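Long-range contact in type II restriction enzyme NlaIV (Neisseria lactamica, PDB 6QM2), which cuts double-stranded DNA at the sequence 5'-GGNNCC-3' as a type II restriction endonuclease, cleaving in the middle of the site to leave blunt ends: residues Asp66-Phe77 with Lys81-Val91. Numbering follows the deposited sequence.
Sequences DVSTNTQMPPDF and KKDRSRELLEV. With NA (sodium ion), chain B; K (potassium ion), chain C.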
loop_
_atom_site.group_PDB
_atom_site.type_symbol
_atom_site.label_atom_id
_atom_site.label_comp_id
_atom_site.label_asym_id
_atom_site.label_seq_id
_atom_site.Cartn_x
_atom_site.Cartn_y
_atom_site.Cartn_z
ATOM N N ASP A 66 -16.899 -20.188 6.096
ATOM C CA ASP A 66 -17.432 -18.828 6.014
ATOM C C ASP A 66 -16.307 -17.833 6.272
ATOM O O ASP A 66 -15.287 -18.176 6.875
ATOM C CB ASP A 66 -18.550 -18.609 7.042
ATOM C CG ASP A 66 -19.884 -19.182 6.600
ATOM O OD1 ASP A 66 -20.133 -19.288 5.379
ATOM O OD2 ASP A 66 -20.696 -19.516 7.488
ATOM N N VAL A 67 -16.513 -16.599 5.815
ATOM C CA VAL A 67 -15.543 -15.514 5.996
ATOM C C VAL A 67 -16.035 -14.534 7.046
ATOM O O VAL A 67 -17.241 -14.332 7.218
ATOM C CB VAL A 67 -15.230 -14.753 4.684
ATOM C CG1 VAL A 67 -14.461 -15.653 3.725
ATOM C CG2 VAL A 67 -16.489 -14.195 4.018
ATOM N N SER A 68 -15.085 -13.923 7.739
ATOM C CA SER A 68 -15.388 -12.972 8.792
ATOM C C SER A 68 -15.637 -11.587 8.215
ATOM O O SER A 68 -14.876 -11.112 7.373
ATOM C CB SER A 68 -14.232 -12.915 9.774
ATOM O OG SER A 68 -14.461 -11.952 10.791
ATOM N N THR A 69 -16.694 -10.940 8.696
ATOM C CA THR A 69 -17.061 -9.591 8.265
ATOM C C THR A 69 -16.341 -8.483 9.062
ATOM O O THR A 69 -16.468 -7.304 8.727
ATOM C CB THR A 69 -18.587 -9.385 8.381
ATOM O OG1 THR A 69 -18.982 -9.446 9.758
ATOM C CG2 THR A 69 -19.340 -10.462 7.591
ATOM N N ASN A 70 -15.600 -8.864 10.108
ATOM C CA ASN A 70 -14.887 -7.936 10.984
ATOM C C ASN A 70 -13.382 -8.151 10.808
ATOM O O ASN A 70 -12.869 -9.200 11.193
ATOM C CB ASN A 70 -15.314 -8.206 12.438
ATOM C CG ASN A 70 -14.707 -7.233 13.441
ATOM O OD1 ASN A 70 -13.951 -6.325 13.091
ATOM N ND2 ASN A 70 -15.050 -7.424 14.709
ATOM N N THR A 71 -12.679 -7.175 10.237
ATOM C CA THR A 71 -11.218 -7.269 10.067
ATOM C C THR A 71 -10.426 -7.038 11.365
ATOM O O THR A 71 -9.297 -7.519 11.490
ATOM C CB THR A 71 -10.712 -6.271 9.008
ATOM O OG1 THR A 71 -11.150 -4.950 9.349
ATOM C CG2 THR A 71 -11.233 -6.646 7.626
ATOM N N GLN A 72 -11.015 -6.311 12.318
ATOM C CA GLN A 72 -10.325 -5.923 13.560
ATOM C C GLN A 72 -10.174 -7.038 14.604
ATOM O O GLN A 72 -9.271 -6.973 15.443
ATOM C CB GLN A 72 -11.034 -4.733 14.214
ATOM C CG GLN A 72 -11.118 -3.498 13.329
ATOM C CD GLN A 72 -11.093 -2.207 14.124
ATOM O OE1 GLN A 72 -10.069 -1.849 14.703
ATOM N NE2 GLN A 72 -12.217 -1.500 14.151
ATOM N N MET A 73 -11.041 -8.049 14.548
ATOM C CA MET A 73 -11.086 -9.122 15.547
ATOM C C MET A 73 -10.870 -10.477 14.878
ATOM O O MET A 73 -11.202 -10.624 13.702
ATOM C CB MET A 73 -12.464 -9.098 16.225
ATOM C CG MET A 73 -12.434 -9.225 17.734
ATOM S SD MET A 73 -11.471 -7.885 18.455
ATOM C CE MET A 73 -10.880 -8.705 19.918
ATOM N N PRO A 74 -10.317 -11.475 15.602
ATOM C CA PRO A 74 -10.321 -12.826 15.021
ATOM C C PRO A 74 -11.734 -13.438 14.998
ATOM O O PRO A 74 -12.617 -12.961 15.721
ATOM C CB PRO A 74 -9.389 -13.613 15.953
ATOM C CG PRO A 74 -9.442 -12.884 17.251
ATOM C CD PRO A 74 -9.574 -11.436 16.878
ATOM N N PRO A 75 -11.966 -14.469 14.160
ATOM C CA PRO A 75 -11.069 -15.130 13.214
ATOM C C PRO A 75 -11.196 -14.547 11.803
ATOM O O PRO A 75 -11.897 -13.552 11.612
ATOM C CB PRO A 75 -11.581 -16.569 13.236
ATOM C CG PRO A 75 -13.057 -16.414 13.422
ATOM C CD PRO A 75 -13.299 -15.098 14.127
ATOM N N ASP A 76 -10.501 -15.147 10.843
ATOM C CA ASP A 76 -10.654 -14.809 9.426
ATOM C C ASP A 76 -11.609 -15.784 8.748
ATOM O O ASP A 76 -12.458 -15.370 7.952
ATOM C CB ASP A 76 -9.297 -14.816 8.709
ATOM C CG ASP A 76 -8.366 -13.707 9.191
ATOM O OD1 ASP A 76 -8.834 -12.562 9.382
ATOM O OD2 ASP A 76 -7.156 -13.981 9.366
ATOM N N PHE A 77 -11.463 -17.072 9.056
ATOM C CA PHE A 77 -12.327 -18.117 8.510
ATOM C C PHE A 77 -13.015 -18.924 9.605
ATOM O O PHE A 77 -12.416 -19.220 10.643
ATOM C CB PHE A 77 -11.517 -19.070 7.641
ATOM C CG PHE A 77 -10.828 -18.405 6.487
ATOM C CD1 PHE A 77 -11.569 -17.892 5.426
ATOM C CD2 PHE A 77 -9.442 -18.301 6.447
ATOM C CE1 PHE A 77 -10.942 -17.281 4.352
ATOM C CE2 PHE A 77 -8.810 -17.693 5.375
ATOM C CZ PHE A 77 -9.560 -17.183 4.327
ATOM N N LYS A 81 -19.384 -24.339 9.359
ATOM C CA LYS A 81 -20.513 -23.444 9.030
ATOM C C LYS A 81 -21.651 -23.471 10.056
ATOM O O LYS A 81 -22.316 -22.453 10.273
ATOM C CB LYS A 81 -21.076 -23.762 7.636
ATOM C CG LYS A 81 -20.174 -23.332 6.486
ATOM C CD LYS A 81 -20.733 -23.721 5.119
ATOM C CE LYS A 81 -21.891 -22.838 4.664
ATOM N NZ LYS A 81 -21.461 -21.503 4.164
ATOM N N LYS A 82 -21.866 -24.633 10.675
ATOM C CA LYS A 82 -22.926 -24.820 11.674
ATOM C C LYS A 82 -22.519 -24.421 13.098
ATOM O O LYS A 82 -23.384 -24.081 13.908
ATOM C CB LYS A 82 -23.427 -26.270 11.658
ATOM C CG LYS A 82 -24.232 -26.619 10.415
ATOM C CD LYS A 82 -24.868 -27.995 10.521
ATOM C CE LYS A 82 -25.918 -28.199 9.440
ATOM N NZ LYS A 82 -26.583 -29.526 9.560
ATOM N N ASP A 83 -21.219 -24.471 13.401
ATOM C CA ASP A 83 -20.694 -24.080 14.716
ATOM C C ASP A 83 -19.647 -22.970 14.559
ATOM O O ASP A 83 -18.467 -23.233 14.318
ATOM C CB ASP A 83 -20.106 -25.304 15.440
ATOM C CG ASP A 83 -19.931 -25.086 16.946
ATOM O OD1 ASP A 83 -20.159 -23.963 17.451
ATOM O OD2 ASP A 83 -19.566 -26.065 17.633
ATOM N N ARG A 84 -20.092 -21.726 14.715
ATOM C CA ARG A 84 -19.217 -20.556 14.575
ATOM C C ARG A 84 -18.506 -20.156 15.883
ATOM O O ARG A 84 -17.954 -19.057 15.977
ATOM C CB ARG A 84 -20.003 -19.369 13.980
ATOM C CG ARG A 84 -20.083 -19.378 12.452
ATOM C CD ARG A 84 -20.052 -17.973 11.841
ATOM N NE ARG A 84 -21.388 -17.446 11.584
ATOM C CZ ARG A 84 -22.179 -17.820 10.574
ATOM N NH1 ARG A 84 -21.789 -18.748 9.695
ATOM N NH2 ARG A 84 -23.385 -17.269 10.444
ATOM N N SER A 85 -18.537 -21.030 16.891
ATOM C CA SER A 85 -17.721 -20.872 18.090
ATOM C C SER A 85 -16.544 -21.848 18.146
ATOM O O SER A 85 -15.724 -21.753 19.056
ATOM C CB SER A 85 -18.588 -21.026 19.345
ATOM O OG SER A 85 -19.181 -22.308 19.413
ATOM N N ARG A 86 -16.460 -22.774 17.190
ATOM C CA ARG A 86 -15.380 -23.764 17.144
ATOM C C ARG A 86 -14.799 -23.821 15.740
ATOM O O ARG A 86 -15.419 -23.349 14.786
ATOM C CB ARG A 86 -15.894 -25.157 17.539
ATOM C CG ARG A 86 -16.562 -25.252 18.909
ATOM C CD ARG A 86 -15.556 -25.064 20.032
ATOM N NE ARG A 86 -16.112 -25.269 21.374
ATOM C CZ ARG A 86 -16.904 -24.415 22.032
ATOM N NH1 ARG A 86 -17.303 -23.268 21.481
ATOM N NH2 ARG A 86 -17.319 -24.720 23.261
ATOM N N GLU A 87 -13.608 -24.407 15.629
ATOM C CA GLU A 87 -12.905 -24.572 14.351
ATOM C C GLU A 87 -12.669 -23.215 13.658
ATOM O O GLU A 87 -12.996 -23.031 12.480
ATOM C CB GLU A 87 -13.655 -25.563 13.435
ATOM C CG GLU A 87 -14.160 -26.841 14.113
ATOM C CD GLU A 87 -13.078 -27.619 14.851
ATOM O OE1 GLU A 87 -11.944 -27.703 14.337
ATOM O OE2 GLU A 87 -13.363 -28.158 15.944
ATOM N N LEU A 88 -12.097 -22.278 14.416
ATOM C CA LEU A 88 -11.876 -20.893 13.973
ATOM C C LEU A 88 -10.423 -20.689 13.533
ATOM O O LEU A 88 -9.499 -21.084 14.248
ATOM C CB LEU A 88 -12.212 -19.924 15.106
ATOM C CG LEU A 88 -13.578 -20.103 15.776
ATOM C CD1 LEU A 88 -13.775 -19.092 16.894
ATOM C CD2 LEU A 88 -14.692 -19.984 14.753
ATOM N N LEU A 89 -10.234 -20.057 12.371
ATOM C CA LEU A 89 -8.912 -19.901 11.757
ATOM C C LEU A 89 -8.570 -18.428 11.503
ATOM O O LEU A 89 -9.344 -17.710 10.867
ATOM C CB LEU A 89 -8.866 -20.673 10.439
ATOM C CG LEU A 89 -7.534 -20.718 9.681
ATOM C CD1 LEU A 89 -6.434 -21.344 10.529
ATOM C CD2 LEU A 89 -7.701 -21.468 8.368
ATOM N N GLU A 90 -7.412 -17.997 12.008
ATOM C CA GLU A 90 -6.833 -16.682 11.708
ATOM C C GLU A 90 -5.583 -16.911 10.854
ATOM O O GLU A 90 -4.728 -17.723 11.214
ATOM C CB GLU A 90 -6.463 -15.951 13.009
ATOM C CG GLU A 90 -5.888 -14.540 12.840
ATOM C CD GLU A 90 -6.922 -13.454 12.582
ATOM O OE1 GLU A 90 -8.126 -13.757 12.484
ATOM O OE2 GLU A 90 -6.519 -12.271 12.480
ATOM N N VAL A 91 -5.487 -16.202 9.727
ATOM C CA VAL A 91 -4.297 -16.245 8.874
ATOM C C VAL A 91 -3.438 -15.015 9.136
ATOM O O VAL A 91 -3.944 -13.890 9.142
ATOM C CB VAL A 91 -4.652 -16.288 7.376
ATOM C CG1 VAL A 91 -3.386 -16.359 6.521
ATOM C CG2 VAL A 91 -5.564 -17.469 7.087
HETATM NA NA NA B . -12.396 -11.154 12.041
HETATM K K K C . -6.822 -9.264 13.831
HETATM O O HOH W 1 -5.535 -11.912 9.521
HETATM O O HOH W 2 -8.986 -11.011 11.809
HETATM O O HOH W 3 -11.286 -11.088 9.779
HETATM O O HOH W 4 -5.561 -6.542 14.702
#
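With CG of D76 turned beside its backbone N (chi1 -67°) and CG of E90 anti to its own (chi1 -178°), its chain then bent at chi2, the two carboxylates come together, stacked with planes 22° apart. Their sequence and place in the sheet are consistent with the acidic residues of the PD-(D/E)XK nuclease signature, P75-D76 giving its first half and E90-V91 opening the second, at the start of strand 88-95. In PD-(D/E)XK nucleases such a pair normally binds the catalytic metal, so these two probably do the same here. D76 is also pinned to the strand, because V91 N donates to the anti lone pair of D76 OD2 (2.8 Å).

Behind the carboxylates the chains pair antiparallel through a classic beta bulge. D76 and F77 both face L89, whose carbonyl oxygen accepts from D76 N at 2.8 Å and, almost straight, from F77 N at 2.9 Å. L89 N returns the bond to F77 O (2.9 Å). On the side of the sheet that meets L54 of helix 44-60, the F77 ring lies beside L89, while V91 CG2 reaches the ring edge at CE2 (3.7 Å). P75, entered through a cis peptide, sets its ring against L88.

The 68-75 loop wraps a sodium ion, held by S68 OG, the carbonyl oxygens of N70, M73 and P75, and a water. That water donates to D76 OD1 (2.9 Å), linking the ion to the carboxylate. E90 OE2 is a distant, weak ligand of a potassium ion that I104 O also binds.

At the far end, D66 forms salt bridges with two basic chains that cross it at about right angles: K81, bent near its tip, puts NZ 2.9 Å from D66 OD1, on the syn side but tilted out of the carboxylate plane, and an edge of the R84 guanidinium places NH1 2.6 Å from D66 OD2.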